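Local coordinates for VIN1 (Oscarella pearsei, PDB 6BFI), which binds actin filaments and may play a role in cell-cell adhesion, as a sponge homolog of vinculin, at residues E63-D67 and E68-A72; H273-H276 and Q277-A281; A353-K356 and L357-E361. All blocks are in the same frame, centred on the assembly; numbering follows the deposited sequence.

Overall arrangement
All three contacts are local, between side chains a few residues apart along an all-helical chain. Contact 1 lies at the surface, where a loop runs into the start of helix 68-97; its chemistry is polar, a serine-aspartate bond and a lysine closing back on the loop. Contacts 2 and 3 are partly buried mid-helix turns on the other side of the chain's centre, about 61 and 68 Å from contact 1 between centres. They belong to two packed helices, 268-283 and 344-375, and touch each other: His276 and Gln279 of contact 2 reach Glu361 of contact 3. Contact 2 sets flat imidazole and amide groups side by side, whereas contact 3 adds a salt bridge.

Contact 1: E63-D67 and E68-A72; sequences ETSND and EDFKA
Asp67, Lys71 and Ser65 carry this contact, where a loop enters the first turn of helix 68-97 in the helical vinculin fold. Asp67 occupies the N-cap position, yet its carboxylate makes no capping bond to the helix. Its CG sits between the backbone N and the carbonyl carbon (chi1 53°), which brings the carboxylate over the CB of Phe70, with Asp67 OD2 3.6 Å from Phe70 CB. Although carboxylate and ring planes are only 10° apart, the side chains cross obliquely and the carboxylate meets CB rather than the ring. The two carboxylate oxygens have separate partners: Ser65 OG donates to Asp67 OD1 at 2.8 Å, arriving nearly in line with the C-O bond, while OD2 is hydrogen-bonded to Ser129 OG on helix 102-145. The loop is thus tied through Asp67 to a neighbouring helix, and the two bonds should restrict rotation of the carboxylate. Phe70 is buried against Cys125 and Ala126 of that same helix. Ser65 also meets this ring at its edge, with OG 3.6 Å from Phe70 CD2.

Lys71 reaches back from the helix to Ser65. Its chain is extended beyond CG, and Lys71 CG passes 3.6 Å from Asp67 O. Lys71 CE then packs 3.4 Å from Ser65 OG. At its end the ammonium has one weak hydrogen bond and one long salt bridge: the latter joins Lys71 NZ to Glu68 OE2 at 4.0 Å, and the former runs from Lys71 NZ to Ser65 O at 3.1 Å.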
ATOM      1  N   GLU A  63      33.546 -20.927  19.218  1.00145.82           N
ATOM      2  CA  GLU A  63      34.874 -21.013  18.623  1.00148.09           C
ATOM      3  C   GLU A  63      34.898 -20.576  17.165  1.00146.27           C
ATOM      4  O   GLU A  63      35.926 -20.073  16.694  1.00148.45           O
ATOM      5  CB  GLU A  63      35.407 -22.447  18.708  1.00154.32           C
ATOM      6  CG  GLU A  63      35.650 -22.969  20.111  1.00156.23           C
ATOM      7  CD  GLU A  63      36.206 -24.382  20.105  1.00160.44           C
ATOM      8  OE1 GLU A  63      36.170 -25.029  19.037  1.00161.93           O
ATOM      9  OE2 GLU A  63      36.683 -24.842  21.163  1.00162.68           O
ATOM     10  N   THR A  64      33.790 -20.751  16.441  1.00139.21           N
ATOM     11  CA  THR A  64      33.816 -20.631  14.987  1.00133.71           C
ATOM     12  C   THR A  64      33.803 -19.183  14.510  1.00125.63           C
ATOM     13  O   THR A  64      34.426 -18.872  13.490  1.00127.62           O
ATOM     14  CB  THR A  64      32.634 -21.388  14.380  1.00129.49           C
ATOM     15  OG1 THR A  64      31.406 -20.794  14.820  1.00126.83           O
ATOM     16  CG2 THR A  64      32.664 -22.848  14.808  1.00127.32           C
ATOM     17  N   SER A  65      33.104 -18.293  15.213  1.00114.86           N
ATOM     18  CA  SER A  65      33.029 -16.902  14.790  1.00108.92           C
ATOM     19  C   SER A  65      34.358 -16.198  15.072  1.00110.71           C
ATOM     20  O   SER A  65      35.275 -16.754  15.682  1.00115.39           O
ATOM     21  CB  SER A  65      31.872 -16.195  15.493  1.00102.44           C
ATOM     22  OG  SER A  65      32.305 -15.558  16.683  1.00102.26           O
ATOM     23  N   ASN A  66      34.464 -14.946  14.615  1.00108.43           N
ATOM     24  CA  ASN A  66      35.653 -14.134  14.851  1.00115.24           C
ATOM     25  C   ASN A  66      35.287 -12.724  15.303  1.00119.75           C
ATOM     26  O   ASN A  66      36.030 -11.773  15.051  1.00122.59           O
ATOM     27  CB  ASN A  66      36.544 -14.080  13.608  1.00118.21           C
ATOM     28  CG  ASN A  66      37.766 -14.979  13.725  1.00120.87           C
ATOM     29  OD1 ASN A  66      37.823 -15.864  14.578  1.00119.00           O
ATOM     30  ND2 ASN A  66      38.751 -14.753  12.860  1.00124.60           N
ATOM     31  N   ASP A  67      34.145 -12.575  15.969  1.00121.05           N
ATOM     32  CA  ASP A  67      33.756 -11.321  16.601  1.00124.16           C
ATOM     33  C   ASP A  67      33.558 -11.572  18.089  1.00127.13           C
ATOM     34  O   ASP A  67      32.809 -12.476  18.477  1.00119.75           O
ATOM     35  CB  ASP A  67      32.485 -10.740  15.970  1.00116.26           C
ATOM     36  CG  ASP A  67      31.342 -11.733  15.931  1.00104.00           C
ATOM     37  OD1 ASP A  67      31.615 -12.949  15.862  1.00104.49           O
ATOM     38  OD2 ASP A  67      30.173 -11.292  15.966  1.00 96.43           O
ATOM     39  N   GLU A  68      34.239 -10.779  18.918  1.00142.19           N
ATOM     40  CA  GLU A  68      34.239 -11.022  20.357  1.00146.35           C
ATOM     41  C   GLU A  68      32.932 -10.617  21.023  1.00139.23           C
ATOM     42  O   GLU A  68      32.672 -11.045  22.152  1.00137.71           O
ATOM     43  CB  GLU A  68      35.408 -10.284  21.012  1.00155.06           C
ATOM     44  CG  GLU A  68      36.775 -10.775  20.569  1.00163.09           C
ATOM     45  CD  GLU A  68      37.111 -12.149  21.112  1.00166.80           C
ATOM     46  OE1 GLU A  68      36.491 -12.564  22.113  1.00165.54           O
ATOM     47  OE2 GLU A  68      37.998 -12.817  20.538  1.00170.31           O
ATOM     48  N   ASP A  69      32.109  -9.801  20.360  1.00124.63           N
ATOM     49  CA  ASP A  69      30.823  -9.427  20.938  1.00115.20           C
ATOM     50  C   ASP A  69      29.902 -10.636  21.056  1.00106.04           C
ATOM     51  O   ASP A  69      29.243 -10.827  22.085  1.00105.26           O
ATOM     52  CB  ASP A  69      30.174  -8.333  20.093  1.00114.50           C
ATOM     53  CG  ASP A  69      31.111  -7.170  19.829  1.00114.60           C
ATOM     54  OD1 ASP A  69      31.818  -6.750  20.770  1.00114.18           O
ATOM     55  OD2 ASP A  69      31.150  -6.684  18.679  1.00114.40           O
ATOM     56  N   PHE A  70      29.852 -11.462  20.011  1.00 99.83           N
ATOM     57  CA  PHE A  70      29.057 -12.686  20.050  1.00 93.94           C
ATOM     58  C   PHE A  70      29.570 -13.636  21.128  1.00 93.46           C
ATOM     59  O   PHE A  70      28.799 -14.129  21.963  1.00 83.55           O
ATOM     60  CB  PHE A  70      29.089 -13.340  18.666  1.00 85.42           C
ATOM     61  CG  PHE A  70      28.355 -14.644  18.582  1.00 82.89           C
ATOM     62  CD1 PHE A  70      26.984 -14.698  18.760  1.00 79.22           C
ATOM     63  CD2 PHE A  70      29.036 -15.813  18.286  1.00 88.52           C
ATOM     64  CE1 PHE A  70      26.309 -15.900  18.669  1.00 77.17           C
ATOM     65  CE2 PHE A  70      28.365 -17.016  18.193  1.00 87.38           C
ATOM     66  CZ  PHE A  70      26.999 -17.058  18.384  1.00 78.80           C
ATOM     67  N   LYS A  71      30.885 -13.881  21.137  1.00 95.17           N
ATOM     68  CA  LYS A  71      31.476 -14.778  22.125  1.00 90.86           C
ATOM     69  C   LYS A  71      31.286 -14.265  23.545  1.00 90.96           C
ATOM     70  O   LYS A  71      31.271 -15.058  24.493  1.00 90.24           O
ATOM     71  CB  LYS A  71      32.964 -14.971  21.831  1.00 96.65           C
ATOM     72  CG  LYS A  71      33.260 -15.513  20.446  1.00 97.00           C
ATOM     73  CD  LYS A  71      34.741 -15.422  20.134  1.00101.31           C
ATOM     74  CE  LYS A  71      35.040 -15.953  18.745  1.00102.70           C
ATOM     75  NZ  LYS A  71      36.467 -15.749  18.369  1.00111.87           N
ATOM     76  N   ALA A  72      31.141 -12.949  23.715  1.00 93.56           N
ATOM     77  CA  ALA A  72      30.920 -12.390  25.044  1.00 96.96           C
ATOM     78  C   ALA A  72      29.454 -12.442  25.456  1.00 98.52           C
ATOM     79  O   ALA A  72      29.157 -12.633  26.640  1.00 98.64           O
ATOM     80  CB  ALA A  72      31.423 -10.946  25.096  1.00 99.12           C
TER

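Contact 2: H273-H276 and Q277-A281; sequences HMFH and QAQDA
The imidazole of His273 and the side-chain amide of Gln277 lie side by side one helical turn apart, pointing the same way with their planes only 6° apart. Gln277 CG approaches the imidazole obliquely, 3.5 Å from His273 CE1, and Gln277 NE2 comes 3.8 Å from His273 NE2. A bend at chi2 (-86°) turns the glutamine chain along the ring. The Phe275 ring has Gln279 NE2 at its edge, 4.0 Å from Phe275 CD2, with ring and amide planes steeply inclined at 73°. The same glutamine also lies beside His276, its OE1 3.9 Å from His276 CD2. The polar ends of these two residues share an outside partner: His276 NE2 and Gln279 NE2 are hydrogen-bonded to Glu361 on helix 344-375, which should hold both flat groups in place. Asp280 forms a salt bridge with Arg621. Beneath the side chains, Gln277 N donates to His273 O at 2.9 Å, and the next three amides repeat the i to i+4 pattern. Phe275 and Ala278 pack on both helix 289-306 and helix 344-375, an arrangement typical of an amphipathic helix in the helical bundles of the vinculin fold.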
ATOM      1  N   HIS A 273     -15.528   6.302   2.464  1.00 55.20           N
ATOM      2  CA  HIS A 273     -16.355   5.636   3.463  1.00 58.52           C
ATOM      3  C   HIS A 273     -17.274   6.625   4.166  1.00 61.25           C
ATOM      4  O   HIS A 273     -18.425   6.302   4.473  1.00 60.19           O
ATOM      5  CB  HIS A 273     -15.471   4.909   4.476  1.00 64.58           C
ATOM      6  CG  HIS A 273     -16.225   3.995   5.388  1.00 67.62           C
ATOM      7  ND1 HIS A 273     -16.613   4.367   6.657  1.00 68.85           N
ATOM      8  CD2 HIS A 273     -16.665   2.727   5.214  1.00 70.15           C
ATOM      9  CE1 HIS A 273     -17.257   3.363   7.228  1.00 73.05           C
ATOM     10  NE2 HIS A 273     -17.303   2.357   6.373  1.00 73.70           N
ATOM     11  N   MET A 274     -16.786   7.841   4.421  1.00 54.30           N
ATOM     12  CA  MET A 274     -17.630   8.861   5.037  1.00 69.09           C
ATOM     13  C   MET A 274     -18.760   9.277   4.099  1.00 61.63           C
ATOM     14  O   MET A 274     -19.906   9.450   4.536  1.00 58.70           O
ATOM     15  CB  MET A 274     -16.778  10.065   5.440  1.00 68.16           C
ATOM     16  CG  MET A 274     -17.539  11.165   6.160  1.00 72.26           C
ATOM     17  SD  MET A 274     -16.471  12.534   6.649  1.00 77.05           S
ATOM     18  CE  MET A 274     -15.525  11.772   7.966  1.00 83.96           C
ATOM     19  N   PHE A 275     -18.455   9.444   2.809  1.00 58.81           N
ATOM     20  CA  PHE A 275     -19.491   9.698   1.813  1.00 59.42           C
ATOM     21  C   PHE A 275     -20.570   8.622   1.862  1.00 59.59           C
ATOM     22  O   PHE A 275     -21.768   8.924   1.910  1.00 55.05           O
ATOM     23  CB  PHE A 275     -18.869   9.759   0.414  1.00 61.38           C
ATOM     24  CG  PHE A 275     -18.553  11.152  -0.059  1.00 57.66           C
ATOM     25  CD1 PHE A 275     -17.347  11.757   0.268  1.00 57.49           C
ATOM     26  CD2 PHE A 275     -19.453  11.850  -0.848  1.00 51.86           C
ATOM     27  CE1 PHE A 275     -17.055  13.036  -0.175  1.00 55.78           C
ATOM     28  CE2 PHE A 275     -19.165  13.128  -1.291  1.00 48.40           C
ATOM     29  CZ  PHE A 275     -17.967  13.721  -0.955  1.00 51.59           C
ATOM     30  N   HIS A 276     -20.154   7.354   1.864  1.00 61.71           N
ATOM     31  CA  HIS A 276     -21.117   6.260   1.794  1.00 62.34           C
ATOM     32  C   HIS A 276     -21.930   6.150   3.080  1.00 63.50           C
ATOM     33  O   HIS A 276     -23.130   5.857   3.038  1.00 58.81           O
ATOM     34  CB  HIS A 276     -20.388   4.950   1.496  1.00 66.24           C
ATOM     35  CG  HIS A 276     -19.547   4.999   0.258  1.00 68.04           C
ATOM     36  ND1 HIS A 276     -18.657   4.002  -0.078  1.00 72.04           N
ATOM     37  CD2 HIS A 276     -19.460   5.927  -0.726  1.00 65.67           C
ATOM     38  CE1 HIS A 276     -18.058   4.313  -1.214  1.00 70.46           C
ATOM     39  NE2 HIS A 276     -18.528   5.476  -1.628  1.00 67.80           N
ATOM     40  N   GLN A 277     -21.291   6.379   4.229  1.00 68.15           N
ATOM     41  CA  GLN A 277     -22.007   6.353   5.499  1.00 65.91           C
ATOM     42  C   GLN A 277     -23.028   7.480   5.577  1.00 59.86           C
ATOM     43  O   GLN A 277     -24.133   7.292   6.103  1.00 65.92           O
ATOM     44  CB  GLN A 277     -21.015   6.448   6.658  1.00 67.54           C
ATOM     45  CG  GLN A 277     -20.165   5.207   6.852  1.00 69.70           C
ATOM     46  CD  GLN A 277     -20.846   4.163   7.714  1.00 78.77           C
ATOM     47  OE1 GLN A 277     -21.271   4.451   8.833  1.00 83.97           O
ATOM     48  NE2 GLN A 277     -20.957   2.945   7.196  1.00 82.33           N
ATOM     49  N   ALA A 278     -22.674   8.659   5.063  1.00 52.97           N
ATOM     50  CA  ALA A 278     -23.623   9.766   5.051  1.00 51.51           C
ATOM     51  C   ALA A 278     -24.775   9.489   4.092  1.00 65.71           C
ATOM     52  O   ALA A 278     -25.928   9.835   4.380  1.00 50.57           O
ATOM     53  CB  ALA A 278     -22.908  11.065   4.685  1.00 49.58           C
ATOM     54  N   GLN A 279     -24.484   8.855   2.952  1.00 62.20           N
ATOM     55  CA  GLN A 279     -25.542   8.487   2.017  1.00 61.45           C
ATOM     56  C   GLN A 279     -26.493   7.465   2.631  1.00 64.19           C
ATOM     57  O   GLN A 279     -27.714   7.588   2.495  1.00 59.20           O
ATOM     58  CB  GLN A 279     -24.931   7.946   0.722  1.00 59.57           C
ATOM     59  CG  GLN A 279     -24.169   8.988  -0.092  1.00 59.32           C
ATOM     60  CD  GLN A 279     -23.178   8.367  -1.066  1.00 59.16           C
ATOM     61  OE1 GLN A 279     -23.148   7.150  -1.250  1.00 57.89           O
ATOM     62  NE2 GLN A 279     -22.358   9.205  -1.687  1.00 60.29           N
ATOM     63  N   ASP A 280     -25.954   6.456   3.316  1.00 67.11           N
ATOM     64  CA  ASP A 280     -26.809   5.432   3.905  1.00 66.41           C
ATOM     65  C   ASP A 280     -27.615   5.984   5.074  1.00 69.71           C
ATOM     66  O   ASP A 280     -28.784   5.620   5.255  1.00 68.92           O
ATOM     67  CB  ASP A 280     -25.971   4.233   4.346  1.00 71.12           C
ATOM     68  CG  ASP A 280     -25.640   3.303   3.196  1.00 78.14           C
ATOM     69  OD1 ASP A 280     -25.804   3.720   2.031  1.00 78.75           O
ATOM     70  OD2 ASP A 280     -25.214   2.156   3.456  1.00 82.23           O
ATOM     71  N   ALA A 281     -27.013   6.858   5.884  1.00 69.94           N
ATOM     72  CA  ALA A 281     -27.758   7.435   6.997  1.00 68.86           C
ATOM     73  C   ALA A 281     -28.817   8.417   6.515  1.00 65.97           C
ATOM     74  O   ALA A 281     -29.869   8.548   7.149  1.00 69.86           O
ATOM     75  CB  ALA A 281     -26.808   8.119   7.977  1.00 60.30           C
TER

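Contact 3: A353-K356 and L357-E361; sequences AAVK and LQELE
This is an i to i+3 and i to i+4 contact within one continuous alpha-helix, 344-375, part of a vinculin-family helical bundle, and it combines a side-chain salt bridge with regular backbone bonding. The bridge pairs Lys356 with Glu359, three residues on. Their chains lie side by side and point the same way. Lys356 bends at chi2 (-52°), which swings its chain toward the glutamate, and its CD packs 3.5 Å from Glu359 OE1 before the ammonium reaches the carboxylate. Glu359, by contrast, is extended beyond CG, and that chain carries its carboxylate back alongside the preceding turn: Glu359 CG is 3.5 Å from Val355 O. The second oxygen also has an apolar neighbour, as Glu359 OE2 rests 3.7 Å from Val355 CG1, the methyl that stands anti to the valine's own backbone N (chi1 -179°). Each oxygen thus has its own close neighbour, the ammonium at OE1 and a valine methyl at OE2.

Below these side chains the main chain repeats the alpha-helical pattern. Glu359 N donates to Val355 O at 2.9 Å in the carbonyl plane, and Leu360 N bonds to Lys356 O at the same length. The leucines and alanines pack against two helices: Leu357 on Ala278 of helix 268-283, and Leu360 on Leu318 and Leu325 of helix 312-338, while Ala353 touches both helices through Leu282 and Ile328. Glu361, at the end of the segment, forms a salt bridge with Arg365 one turn further along the same helix. In the Lys356 bridge, NZ meets Glu359 OE1 at 3.2 Å on the syn side, 25° out of the carboxylate plane.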
ATOM      1  N   ALA A 353     -31.339  14.486  -0.310  1.00 54.39           N
ATOM      2  CA  ALA A 353     -29.979  14.891   0.030  1.00 49.73           C
ATOM      3  C   ALA A 353     -28.996  13.751  -0.191  1.00 52.04           C
ATOM      4  O   ALA A 353     -27.863  13.977  -0.632  1.00 52.97           O
ATOM      5  CB  ALA A 353     -29.917  15.378   1.477  1.00 48.84           C
ATOM      6  N   ALA A 354     -29.411  12.518   0.105  1.00 53.98           N
ATOM      7  CA  ALA A 354     -28.545  11.368  -0.135  1.00 53.83           C
ATOM      8  C   ALA A 354     -28.239  11.221  -1.619  1.00 54.18           C
ATOM      9  O   ALA A 354     -27.083  11.013  -2.015  1.00 53.25           O
ATOM     10  CB  ALA A 354     -29.199  10.097   0.413  1.00 52.57           C
ATOM     11  N   VAL A 355     -29.273  11.332  -2.458  1.00 55.16           N
ATOM     12  CA  VAL A 355     -29.067  11.266  -3.902  1.00 53.10           C
ATOM     13  C   VAL A 355     -28.114  12.365  -4.357  1.00 50.59           C
ATOM     14  O   VAL A 355     -27.192  12.122  -5.148  1.00 54.39           O
ATOM     15  CB  VAL A 355     -30.420  11.344  -4.635  1.00 55.69           C
ATOM     16  CG1 VAL A 355     -30.223  11.242  -6.138  1.00 50.33           C
ATOM     17  CG2 VAL A 355     -31.347  10.247  -4.142  1.00 54.05           C
ATOM     18  N   LYS A 356     -28.306  13.589  -3.852  1.00 49.81           N
ATOM     19  CA  LYS A 356     -27.415  14.685  -4.220  1.00 54.00           C
ATOM     20  C   LYS A 356     -25.988  14.438  -3.746  1.00 59.15           C
ATOM     21  O   LYS A 356     -25.035  14.901  -4.383  1.00 62.78           O
ATOM     22  CB  LYS A 356     -27.940  16.002  -3.654  1.00 55.30           C
ATOM     23  CG  LYS A 356     -29.243  16.457  -4.285  1.00 60.16           C
ATOM     24  CD  LYS A 356     -29.129  16.472  -5.798  1.00 65.42           C
ATOM     25  CE  LYS A 356     -30.458  16.780  -6.460  1.00 69.13           C
ATOM     26  NZ  LYS A 356     -30.358  16.654  -7.938  1.00 72.70           N
ATOM     27  N   LEU A 357     -25.818  13.719  -2.637  1.00 59.24           N
ATOM     28  CA  LEU A 357     -24.475  13.401  -2.168  1.00 56.06           C
ATOM     29  C   LEU A 357     -23.811  12.376  -3.079  1.00 54.01           C
ATOM     30  O   LEU A 357     -22.607  12.469  -3.359  1.00 58.68           O
ATOM     31  CB  LEU A 357     -24.532  12.901  -0.726  1.00 61.17           C
ATOM     32  CG  LEU A 357     -23.247  13.011   0.092  1.00 65.31           C
ATOM     33  CD1 LEU A 357     -22.607  14.375  -0.111  1.00 66.62           C
ATOM     34  CD2 LEU A 357     -23.547  12.779   1.560  1.00 63.53           C
ATOM     35  N   GLN A 358     -24.584  11.399  -3.563  1.00 50.45           N
ATOM     36  CA  GLN A 358     -24.059  10.487  -4.575  1.00 55.55           C
ATOM     37  C   GLN A 358     -23.658  11.233  -5.843  1.00 59.13           C
ATOM     38  O   GLN A 358     -22.606  10.951  -6.431  1.00 63.11           O
ATOM     39  CB  GLN A 358     -25.087   9.407  -4.901  1.00 59.88           C
ATOM     40  CG  GLN A 358     -24.920   8.131  -4.110  1.00 72.20           C
ATOM     41  CD  GLN A 358     -25.645   6.964  -4.743  1.00 84.01           C
ATOM     42  OE1 GLN A 358     -26.610   7.147  -5.486  1.00 86.28           O
ATOM     43  NE2 GLN A 358     -25.178   5.753  -4.460  1.00 89.45           N
ATOM     44  N   GLU A 359     -24.485  12.186  -6.283  1.00 57.62           N
ATOM     45  CA  GLU A 359     -24.155  12.939  -7.490  1.00 58.66           C
ATOM     46  C   GLU A 359     -22.920  13.809  -7.282  1.00 56.41           C
ATOM     47  O   GLU A 359     -22.115  13.985  -8.205  1.00 61.42           O
ATOM     48  CB  GLU A 359     -25.351  13.784  -7.925  1.00 64.02           C
ATOM     49  CG  GLU A 359     -26.524  12.959  -8.429  1.00 74.20           C
ATOM     50  CD  GLU A 359     -27.760  13.794  -8.729  1.00 78.57           C
ATOM     51  OE1 GLU A 359     -27.674  15.040  -8.684  1.00 83.07           O
ATOM     52  OE2 GLU A 359     -28.821  13.198  -9.009  1.00 78.55           O
ATOM     53  N   LEU A 360     -22.753  14.361  -6.077  1.00 52.93           N
ATOM     54  CA  LEU A 360     -21.540  15.114  -5.778  1.00 52.04           C
ATOM     55  C   LEU A 360     -20.311  14.216  -5.833  1.00 56.78           C
ATOM     56  O   LEU A 360     -19.275  14.599  -6.393  1.00 55.33           O
ATOM     57  CB  LEU A 360     -21.655  15.786  -4.410  1.00 47.55           C
ATOM     58  CG  LEU A 360     -20.401  16.508  -3.909  1.00 48.85           C
ATOM     59  CD1 LEU A 360     -19.951  17.573  -4.902  1.00 49.24           C
ATOM     60  CD2 LEU A 360     -20.641  17.121  -2.542  1.00 47.73           C
ATOM     61  N   GLU A 361     -20.409  13.012  -5.260  1.00 59.67           N
ATOM     62  CA  GLU A 361     -19.312  12.054  -5.363  1.00 60.25           C
ATOM     63  C   GLU A 361     -18.979  11.752  -6.820  1.00 56.48           C
ATOM     64  O   GLU A 361     -17.801  11.735  -7.212  1.00 54.52           O
ATOM     65  CB  GLU A 361     -19.675  10.772  -4.612  1.00 64.68           C
ATOM     66  CG  GLU A 361     -18.636   9.670  -4.693  1.00 70.24           C
ATOM     67  CD  GLU A 361     -19.056   8.415  -3.947  1.00 73.78           C
ATOM     68  OE1 GLU A 361     -20.144   8.422  -3.332  1.00 74.71           O
ATOM     69  OE2 GLU A 361     -18.298   7.422  -3.974  1.00 80.46           O
TER